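Long-range contacts in glucose-resistance amylase regulator (Weissella paramesenteroides ATCC 33313, PDB 4RK6), which probably regulates transcription as a DNA-binding repressor of the LacI family, and binds glucose in its sugar-binding portion: residues T230-K241 against T272-V280; I122-L131 against F149-L158. All blocks are in the same frame, centred on the assembly; numbering follows the deposited sequence. Where two conformers were deposited one is given.

Contact 1. Residues T230-K241 against T272-V280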
loop_
_atom_site.group_PDB
_atom_site.type_symbol
_atom_site.label_atom_id
_atom_site.label_comp_id
_atom_site.label_asym_id
_atom_site.label_seq_id
_atom_site.Cartn_x
_atom_site.Cartn_y
_atom_site.Cartn_z
ATOM N N THR A 230 8.417 6.237 5.290
ATOM C CA THR A 230 9.388 7.169 5.869
ATOM C C THR A 230 9.724 6.882 7.327
ATOM O O THR A 230 10.796 7.223 7.792
ATOM C CB THR A 230 8.946 8.644 5.737
ATOM O OG1 THR A 230 7.786 8.899 6.549
ATOM C CG2 THR A 230 8.677 8.987 4.301
ATOM N N GLU A 231 8.802 6.221 8.022
ATOM C CA GLU A 231 8.962 5.822 9.427
ATOM C C GLU A 231 9.630 4.453 9.595
ATOM O O GLU A 231 10.240 4.182 10.634
ATOM C CB GLU A 231 7.582 5.768 10.098
ATOM C CG GLU A 231 6.753 7.046 10.017
ATOM C CD GLU A 231 5.254 6.802 10.190
ATOM O OE1 GLU A 231 4.847 5.716 10.665
ATOM O OE2 GLU A 231 4.467 7.703 9.837
ATOM N N ILE A 232 9.486 3.588 8.601
ATOM C CA ILE A 232 10.070 2.233 8.696
ATOM C C ILE A 232 11.440 2.155 8.025
ATOM O O ILE A 232 12.200 1.229 8.280
ATOM C CB ILE A 232 9.116 1.104 8.219
ATOM C CG1 ILE A 232 8.927 1.089 6.727
ATOM C CG2 ILE A 232 7.760 1.207 8.890
ATOM C CD1 ILE A 232 7.924 0.047 6.259
ATOM N N ALA A 233 11.768 3.145 7.197
ATOM C CA ALA A 233 13.109 3.266 6.624
ATOM C C ALA A 233 14.122 3.454 7.737
ATOM O O ALA A 233 13.797 3.982 8.819
ATOM C CB ALA A 233 13.184 4.463 5.683
ATOM N N ARG A 234 15.348 3.032 7.470
ATOM C CA ARG A 234 16.466 3.268 8.373
ATOM C C ARG A 234 17.651 3.721 7.553
ATOM O O ARG A 234 18.195 2.933 6.779
ATOM C CB ARG A 234 16.802 2.013 9.195
ATOM C CG ARG A 234 15.734 1.630 10.214
ATOM C CD ARG A 234 15.719 2.569 11.422
ATOM N NE ARG A 234 14.736 2.200 12.441
ATOM C CZ ARG A 234 13.420 2.436 12.393
ATOM N NH1 ARG A 234 12.843 3.005 11.333
ATOM N NH2 ARG A 234 12.655 2.062 13.417
ATOM N N PRO A 235 18.050 4.985 7.679
ATOM C CA PRO A 235 17.506 5.965 8.631
ATOM C C PRO A 235 16.096 6.423 8.305
ATOM O O PRO A 235 15.684 6.421 7.125
ATOM C CB PRO A 235 18.449 7.161 8.442
ATOM C CG PRO A 235 18.843 7.080 6.997
ATOM C CD PRO A 235 19.019 5.603 6.759
ATOM N N LYS A 236 15.348 6.842 9.329
ATOM C CA LYS A 236 14.020 7.410 9.096
ATOM C C LYS A 236 14.162 8.623 8.174
ATOM O O LYS A 236 15.101 9.418 8.311
ATOM C CB LYS A 236 13.352 7.812 10.414
ATOM C CG LYS A 236 12.938 6.634 11.301
ATOM C CD LYS A 236 12.469 7.111 12.670
ATOM C CE LYS A 236 11.857 5.988 13.504
ATOM N NZ LYS A 236 10.427 5.700 13.181
ATOM N N LEU A 237 13.218 8.762 7.260
ATOM C CA LEU A 237 13.311 9.780 6.210
ATOM C C LEU A 237 12.667 11.091 6.593
ATOM O O LEU A 237 11.497 11.150 6.986
ATOM C CB LEU A 237 12.690 9.260 4.909
ATOM C CG LEU A 237 13.530 8.233 4.176
ATOM C CD1 LEU A 237 12.650 7.358 3.289
ATOM C CD2 LEU A 237 14.637 8.926 3.362
ATOM N N THR A 238 13.463 12.141 6.449
ATOM C CA THR A 238 12.978 13.522 6.458
ATOM C C THR A 238 12.047 13.660 5.259
ATOM O O THR A 238 12.330 13.136 4.155
ATOM C CB THR A 238 14.166 14.474 6.405
ATOM O OG1 THR A 238 14.919 14.312 7.620
ATOM C CG2 THR A 238 13.729 15.929 6.288
ATOM N N THR A 239 10.899 14.304 5.471
ATOM C CA THR A 239 9.842 14.248 4.484
ATOM C C THR A 239 8.924 15.483 4.556
ATOM O O THR A 239 8.730 16.064 5.641
ATOM C CB THR A 239 9.024 12.947 4.662
ATOM O OG1 THR A 239 8.147 12.761 3.554
ATOM C CG2 THR A 239 8.208 12.943 5.975
ATOM N N VAL A 240 8.381 15.886 3.407
ATOM C CA VAL A 240 7.212 16.783 3.387
ATOM C C VAL A 240 5.971 15.929 3.468
ATOM O O VAL A 240 5.609 15.189 2.533
ATOM C CB VAL A 240 7.154 17.718 2.156
ATOM C CG1 VAL A 240 5.809 18.459 2.081
ATOM C CG2 VAL A 240 8.294 18.709 2.218
ATOM N N LYS A 241 5.299 16.019 4.604
ATOM C CA LYS A 241 4.099 15.253 4.825
ATOM C C LYS A 241 2.879 15.965 4.258
ATOM O O LYS A 241 2.572 17.082 4.668
ATOM C CB LYS A 241 3.868 15.006 6.306
ATOM C CG LYS A 241 2.774 13.966 6.541
ATOM C CD LYS A 241 2.662 13.635 8.022
ATOM C CE LYS A 241 2.159 12.225 8.266
ATOM N NZ LYS A 241 0.781 12.063 7.778
ATOM N N THR A 272 1.040 21.746 4.235
ATOM C CA THR A 272 1.959 20.632 4.486
ATOM C C THR A 272 2.973 21.065 5.526
ATOM O O THR A 272 2.993 22.212 5.985
ATOM C CB THR A 272 2.718 20.203 3.212
ATOM O OG1 THR A 272 3.610 21.235 2.789
ATOM C CG2 THR A 272 1.760 19.874 2.121
ATOM N N GLU A 273 3.849 20.149 5.882
ATOM C CA GLU A 273 4.869 20.449 6.858
ATOM C C GLU A 273 6.058 19.537 6.592
ATOM O O GLU A 273 5.879 18.396 6.148
ATOM C CB GLU A 273 4.331 20.183 8.249
ATOM C CG GLU A 273 3.815 18.758 8.453
ATOM C CD GLU A 273 2.924 18.622 9.684
ATOM O OE1 GLU A 273 2.434 19.663 10.202
ATOM O OE2 GLU A 273 2.733 17.466 10.141
ATOM N N LEU A 274 7.226 20.065 6.885
ATOM C CA LEU A 274 8.466 19.362 6.645
ATOM C C LEU A 274 8.850 18.729 7.972
ATOM O O LEU A 274 9.050 19.424 8.965
ATOM C CB LEU A 274 9.511 20.343 6.126
ATOM C CG LEU A 274 10.750 19.681 5.531
ATOM C CD1 LEU A 274 11.503 20.664 4.635
ATOM C CD2 LEU A 274 11.676 19.150 6.618
ATOM N N ILE A 275 8.847 17.399 8.010
ATOM C CA ILE A 275 9.184 16.667 9.192
ATOM C C ILE A 275 10.618 16.206 9.130
ATOM O O ILE A 275 11.015 15.403 8.269
ATOM C CB ILE A 275 8.267 15.448 9.373
ATOM C CG1 ILE A 275 6.812 15.893 9.419
ATOM C CG2 ILE A 275 8.654 14.692 10.638
ATOM C CD1 ILE A 275 5.837 14.760 9.546
ATOM N N GLN A 276 11.402 16.717 10.061
ATOM C CA GLN A 276 12.822 16.439 10.098
ATOM C C GLN A 276 13.039 15.177 10.879
ATOM O O GLN A 276 12.585 15.075 12.016
ATOM C CB GLN A 276 13.509 17.627 10.759
ATOM C CG GLN A 276 14.984 17.544 10.900
ATOM C CD GLN A 276 15.399 18.515 11.948
ATOM O OE1 GLN A 276 15.130 19.713 11.816
ATOM N NE2 GLN A 276 15.982 18.012 13.027
ATOM N N ARG A 277 13.685 14.206 10.235
ATOM C CA ARG A 277 14.018 12.933 10.866
ATOM C C ARG A 277 15.535 12.725 10.761
ATOM O O ARG A 277 16.267 13.566 11.227
ATOM C CB ARG A 277 13.190 11.795 10.273
ATOM C CG ARG A 277 11.694 12.032 10.419
ATOM C CD ARG A 277 10.938 10.731 10.464
ATOM N NE ARG A 277 9.506 10.896 10.690
ATOM C CZ ARG A 277 8.579 10.754 9.760
ATOM N NH1 ARG A 277 8.916 10.501 8.504
ATOM N NH2 ARG A 277 7.307 10.870 10.096
ATOM N N ASP A 278 16.006 11.640 10.151
ATOM C CA ASP A 278 17.406 11.218 10.285
ATOM C C ASP A 278 18.194 11.117 8.978
ATOM O O ASP A 278 19.315 10.622 8.963
ATOM C CB ASP A 278 17.453 9.877 11.036
ATOM C CG ASP A 278 16.918 9.990 12.448
ATOM O OD1 ASP A 278 17.207 10.996 13.116
ATOM O OD2 ASP A 278 16.207 9.083 12.895
ATOM N N SER A 279 17.650 11.643 7.892
ATOM C CA SER A 279 18.252 11.427 6.580
ATOM C C SER A 279 18.912 12.649 5.954
ATOM O O SER A 279 19.222 12.618 4.764
ATOM C CB SER A 279 17.211 10.840 5.608
ATOM O OG SER A 279 16.167 11.754 5.342
ATOM N N VAL A 280 19.144 13.710 6.743
ATOM C CA VAL A 280 19.831 14.895 6.226
ATOM C C VAL A 280 21.006 15.300 7.106
ATOM O O VAL A 280 20.878 15.410 8.313
ATOM C CB VAL A 280 18.859 16.099 6.083
ATOM C CG1 VAL A 280 19.597 17.307 5.542
ATOM C CG2 VAL A 280 17.697 15.721 5.158
HETATM O O HOH W 1 4.955 10.001 8.584
HETATM O O HOH W 2 16.484 6.631 11.992
#
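Arg277 lays its guanidinium between Glu231 and Ile275: CG of Glu231 lies 3.8 Å above one face of the plane and CG2 of Ile275 sits over the opposite face, both offset toward the rim. CG of Arg277 stands beside the backbone N (chi1 -58°), and the chain, extended from there to NE, carries CG and CD each to 3.5 Å from Leu237 O and delivers NH1 to two acceptors. NH1 donates to Thr230 OG1 at 2.8 Å, a bent bond (132° at the hydrogen) tilted from the guanidinium plane, and to Leu237 O at 3.1 Å. Glu231 does not form a direct salt bridge; its carboxylate plane is turned 78° from the guanidinium, and OE2 reaches NH2 through a water lying at the guanidinium edge. Thr230 OG1 also hydrogen-bonds Leu227 O.

Further along, strands 238-241 and 273-275 pair antiparallel in the otherwise largely parallel beta-sheet of this periplasmic-binding-protein-like fold. Thr239 and Ile275 form a hydrogen-bonded pair, with Ile275 N to Thr239 O at 2.7 Å, and Lys241 with Glu273 forms another; Val240 and Leu274 are the non-hydrogen-bonded pair between them. Beyond Ile275 the ladder stops, and side-chain acceptors join one further backbone bond. Thr238 OG1 takes the N-H of Arg277 at 2.9 Å, while Ser279 OG accepts from Thr238 N at 2.9 Å and is also bonded to Ile221 O of strand 220-223. Asp278 N donates to Lys236 O at 3.0 Å, and a second water joins Lys236 N to Asp278 OD2. Pro235, after a cis peptide bond, rests its CB against CB of Asp278.

Contact 2. Residues I122-L131 against F149-L158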
loop_
_atom_site.group_PDB
_atom_site.type_symbol
_atom_site.label_atom_id
_atom_site.label_comp_id
_atom_site.label_asym_id
_atom_site.label_seq_id
_atom_site.Cartn_x
_atom_site.Cartn_y
_atom_site.Cartn_z
ATOM N N ILE A 122 19.431 23.927 1.321
ATOM C CA ILE A 122 20.426 25.004 1.168
ATOM C C ILE A 122 20.839 25.567 2.539
ATOM O O ILE A 122 22.018 25.814 2.785
ATOM C CB ILE A 122 19.901 26.112 0.227
ATOM C CG1 ILE A 122 19.857 25.562 -1.209
ATOM C CG2 ILE A 122 20.746 27.389 0.315
ATOM C CD1 ILE A 122 19.112 26.477 -2.150
ATOM N N ASP A 123 19.881 25.749 3.434
ATOM C CA ASP A 123 20.174 26.142 4.831
ATOM C C ASP A 123 21.106 25.127 5.529
ATOM O O ASP A 123 21.915 25.496 6.375
ATOM C CB ASP A 123 18.885 26.288 5.644
ATOM C CG ASP A 123 18.124 27.580 5.356
ATOM O OD1 ASP A 123 18.627 28.437 4.612
ATOM O OD2 ASP A 123 17.000 27.727 5.878
HETATM N N MSE A 124 20.983 23.850 5.162
HETATM C CA MSE A 124 21.812 22.789 5.728
HETATM C C MSE A 124 23.128 22.644 4.992
HETATM O O MSE A 124 23.893 21.732 5.285
HETATM C CB MSE A 124 21.033 21.471 5.705
HETATM C CG MSE A 124 19.816 21.433 6.616
HETATM SE SE MSE A 124 20.261 21.587 8.527
HETATM C CE MSE A 124 20.664 19.672 8.801
ATOM N N GLY A 125 23.395 23.521 4.015
ATOM C CA GLY A 125 24.713 23.634 3.373
ATOM C C GLY A 125 24.885 22.916 2.051
ATOM O O GLY A 125 26.015 22.825 1.521
ATOM N N HIS A 126 23.786 22.387 1.511
ATOM C CA HIS A 126 23.804 21.705 0.227
ATOM C C HIS A 126 23.653 22.716 -0.903
ATOM O O HIS A 126 22.929 23.701 -0.767
ATOM C CB HIS A 126 22.695 20.663 0.158
ATOM C CG HIS A 126 22.853 19.590 1.184
ATOM N ND1 HIS A 126 23.541 18.425 0.931
ATOM C CD2 HIS A 126 22.473 19.533 2.481
ATOM C CE1 HIS A 126 23.591 17.700 2.035
ATOM N NE2 HIS A 126 22.924 18.337 2.982
ATOM N N LYS A 127 24.381 22.458 -1.985
ATOM C CA LYS A 127 24.339 23.266 -3.211
ATOM C C LYS A 127 24.062 22.425 -4.447
ATOM O O LYS A 127 23.275 22.805 -5.315
ATOM C CB LYS A 127 25.667 24.014 -3.388
ATOM C CG LYS A 127 25.705 25.372 -2.689
ATOM C CD LYS A 127 27.054 26.083 -2.786
ATOM C CE LYS A 127 27.376 26.568 -4.195
ATOM N NZ LYS A 127 28.235 25.618 -4.959
ATOM N N ASN A 128 24.723 21.275 -4.533
ATOM C CA ASN A 128 24.492 20.352 -5.625
ATOM C C ASN A 128 23.419 19.341 -5.252
ATOM O O ASN A 128 23.640 18.516 -4.371
ATOM C CB ASN A 128 25.798 19.663 -5.977
ATOM C CG ASN A 128 26.805 20.654 -6.530
ATOM O OD1 ASN A 128 26.464 21.466 -7.393
ATOM N ND2 ASN A 128 28.007 20.614 -6.026
ATOM N N ILE A 129 22.262 19.446 -5.900
ATOM C CA ILE A 129 21.040 18.737 -5.458
ATOM C C ILE A 129 20.353 18.063 -6.627
ATOM O O ILE A 129 20.220 18.645 -7.699
ATOM C CB ILE A 129 20.052 19.680 -4.734
ATOM C CG1 ILE A 129 20.740 20.381 -3.567
ATOM C CG2 ILE A 129 18.841 18.912 -4.209
ATOM C CD1 ILE A 129 19.899 21.373 -2.806
ATOM N N ALA A 130 19.942 16.815 -6.433
ATOM C CA ALA A 130 19.218 16.072 -7.448
ATOM C C ALA A 130 17.720 15.960 -7.108
ATOM O O ALA A 130 17.354 15.848 -5.938
ATOM C CB ALA A 130 19.811 14.698 -7.622
ATOM N N LEU A 131 16.882 16.001 -8.144
ATOM C CA LEU A 131 15.493 15.583 -8.057
ATOM C C LEU A 131 15.413 14.195 -8.668
ATOM O O LEU A 131 15.790 13.987 -9.826
ATOM C CB LEU A 131 14.567 16.567 -8.800
ATOM C CG LEU A 131 13.068 16.252 -8.718
ATOM C CD1 LEU A 131 12.535 16.534 -7.327
ATOM C CD2 LEU A 131 12.283 17.086 -9.721
ATOM N N PHE A 149 11.323 22.491 -9.002
ATOM C CA PHE A 149 12.682 22.285 -8.495
ATOM C C PHE A 149 13.627 23.243 -9.169
ATOM O O PHE A 149 14.393 23.929 -8.516
ATOM C CB PHE A 149 13.104 20.836 -8.736
ATOM C CG PHE A 149 14.530 20.530 -8.353
ATOM C CD1 PHE A 149 14.984 20.746 -7.058
ATOM C CD2 PHE A 149 15.412 20.012 -9.285
ATOM C CE1 PHE A 149 16.297 20.459 -6.697
ATOM C CE2 PHE A 149 16.717 19.692 -8.926
ATOM C CZ PHE A 149 17.172 19.945 -7.637
ATOM N N ILE A 150 13.552 23.296 -10.492
ATOM C CA ILE A 150 14.416 24.187 -11.239
ATOM C C ILE A 150 14.178 25.661 -10.862
ATOM O O ILE A 150 15.141 26.405 -10.608
ATOM C CB ILE A 150 14.337 23.917 -12.754
ATOM C CG1 ILE A 150 14.964 22.548 -13.033
ATOM C CG2 ILE A 150 15.125 24.994 -13.514
ATOM C CD1 ILE A 150 14.549 21.924 -14.334
ATOM N N LYS A 151 12.920 26.059 -10.770
ATOM C CA LYS A 151 12.553 27.434 -10.387
ATOM C C LYS A 151 13.094 27.767 -9.002
ATOM O O LYS A 151 13.710 28.809 -8.796
ATOM C CB LYS A 151 11.039 27.603 -10.403
ATOM C CG LYS A 151 10.553 29.000 -9.988
ATOM C CD LYS A 151 9.034 29.109 -9.994
ATOM C CE LYS A 151 8.553 30.555 -9.890
ATOM N NZ LYS A 151 9.287 31.375 -8.885
ATOM N N SER A 152 12.897 26.858 -8.050
ATOM C CA SER A 152 13.346 27.106 -6.687
ATOM C C SER A 152 14.878 27.216 -6.600
ATOM O O SER A 152 15.413 28.094 -5.920
ATOM C CB SER A 152 12.823 26.021 -5.730
ATOM O OG SER A 152 13.253 26.301 -4.409
HETATM N N MSE A 153 15.582 26.330 -7.288
HETATM C CA MSE A 153 17.031 26.321 -7.255
HETATM C C MSE A 153 17.536 27.615 -7.852
HETATM O O MSE A 153 18.427 28.251 -7.294
HETATM C CB MSE A 153 17.612 25.129 -8.007
HETATM C CG MSE A 153 17.323 23.780 -7.331
HETATM SE SE MSE A 153 18.512 23.507 -5.806
HETATM C CE MSE A 153 20.145 22.975 -6.767
ATOM N N THR A 154 16.967 28.012 -8.988
ATOM C CA THR A 154 17.402 29.259 -9.622
ATOM C C THR A 154 16.965 30.504 -8.827
ATOM O O THR A 154 17.729 31.465 -8.767
ATOM C CB THR A 154 16.981 29.324 -11.105
ATOM O OG1 THR A 154 15.567 29.225 -11.224
ATOM C CG2 THR A 154 17.597 28.200 -11.894
ATOM N N ASP A 155 15.788 30.477 -8.176
ATOM C CA ASP A 155 15.362 31.560 -7.244
ATOM C C ASP A 155 16.371 31.766 -6.101
ATOM O O ASP A 155 16.499 32.864 -5.563
ATOM C CB ASP A 155 14.006 31.259 -6.594
ATOM C CG ASP A 155 12.807 31.450 -7.530
ATOM O OD1 ASP A 155 12.902 32.071 -8.599
ATOM O OD2 ASP A 155 11.721 30.968 -7.161
ATOM N N HIS A 156 17.062 30.693 -5.717
ATOM C CA HIS A 156 18.089 30.705 -4.665
ATOM C C HIS A 156 19.501 30.991 -5.209
ATOM O O HIS A 156 20.508 30.784 -4.514
ATOM C CB HIS A 156 18.081 29.349 -3.917
ATOM C CG HIS A 156 16.961 29.196 -2.935
ATOM N ND1 HIS A 156 15.693 28.786 -3.297
ATOM C CD2 HIS A 156 16.928 29.382 -1.593
ATOM C CE1 HIS A 156 14.926 28.731 -2.219
ATOM N NE2 HIS A 156 15.650 29.096 -1.174
ATOM N N ASN A 157 19.565 31.466 -6.451
ATOM C CA ASN A 157 20.817 31.839 -7.106
ATOM C C ASN A 157 21.784 30.692 -7.322
ATOM O O ASN A 157 22.990 30.883 -7.364
ATOM C CB ASN A 157 21.493 33.001 -6.366
ATOM C CG ASN A 157 20.574 34.195 -6.234
ATOM O OD1 ASN A 157 19.885 34.571 -7.190
ATOM N ND2 ASN A 157 20.535 34.783 -5.046
ATOM N N LEU A 158 21.244 29.495 -7.516
ATOM C CA LEU A 158 22.062 28.374 -7.964
ATOM C C LEU A 158 21.906 28.245 -9.468
ATOM O O LEU A 158 21.019 28.853 -10.070
ATOM C CB LEU A 158 21.670 27.081 -7.228
ATOM C CG LEU A 158 21.875 27.181 -5.712
ATOM C CD1 LEU A 158 21.477 25.866 -5.035
ATOM C CD2 LEU A 158 23.305 27.571 -5.346
#
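With CG anti to the backbone N (chi1 175°), Phe149 reaches from its helix to strand 129-131, where the side chain of Leu131 runs antiparallel alongside it. CB of Leu131 lies over the ring face in a CH-pi contact, 4.0 Å from the ring centroid and 27° off the normal. Met153, a selenomethionine one helical turn on, covers the other face with its own CG. The ring edge faces the strand backbone, for CZ lies 3.3 Å from Ile129 O, near the ring plane.

Bends at chi2 and chi3 of Met153 fold its CE back to Ile129 CB at 3.9 Å and to Lys127 O. These contacts pack helix on strand within the beta-alpha-beta unit 129-132, 144-155, 163-166; the axes of strand 129-131 and helix 149-155 run nearly antiparallel, at 163°. Towards the helix end, Ile122 brings in helix 110-123: it meets Leu158 tip to tip, CD1 to CD1 at 3.8 Å, and its CD1 touches His156 CB at 3.5 Å. A Schellman motif at Asn157 ends the helix and turns Leu158 back toward Lys127.

ND1 of His156 donates to Ser152 O at 2.7 Å, and NE2 is bonded to Asp119 OD1. With both nitrogens engaged, the imidazole's rotation is fixed, and His156 presents its CB and CG to Ile122 as an apolar surface.

Overall arrangement
Both contacts reach the same beta-sheet and belong to the periplasmic-binding-protein-like domain, with centres about 19 Å apart. Contact 1 joins neighbouring strands within that sheet and, through Arg277, ties in the end of helix 229-232; backbone and polar side-chain bonds dominate, and it buries 875 Å². Contact 2 packs a helix against a strand by apolar side chains and buries 437 Å². Each is partly buried, with Thr238 and Thr239 inside in contact 1 and Phe149, Met153 and Leu131 in contact 2, while Asp278 and Lys127 mark their exposed borders. Helix 110-123 serves both, carrying Ile122 of contact 2 and touching Val240 of contact 1. They meet directly where Val280 CG1 packs on Met124 CE at 4.2 Å.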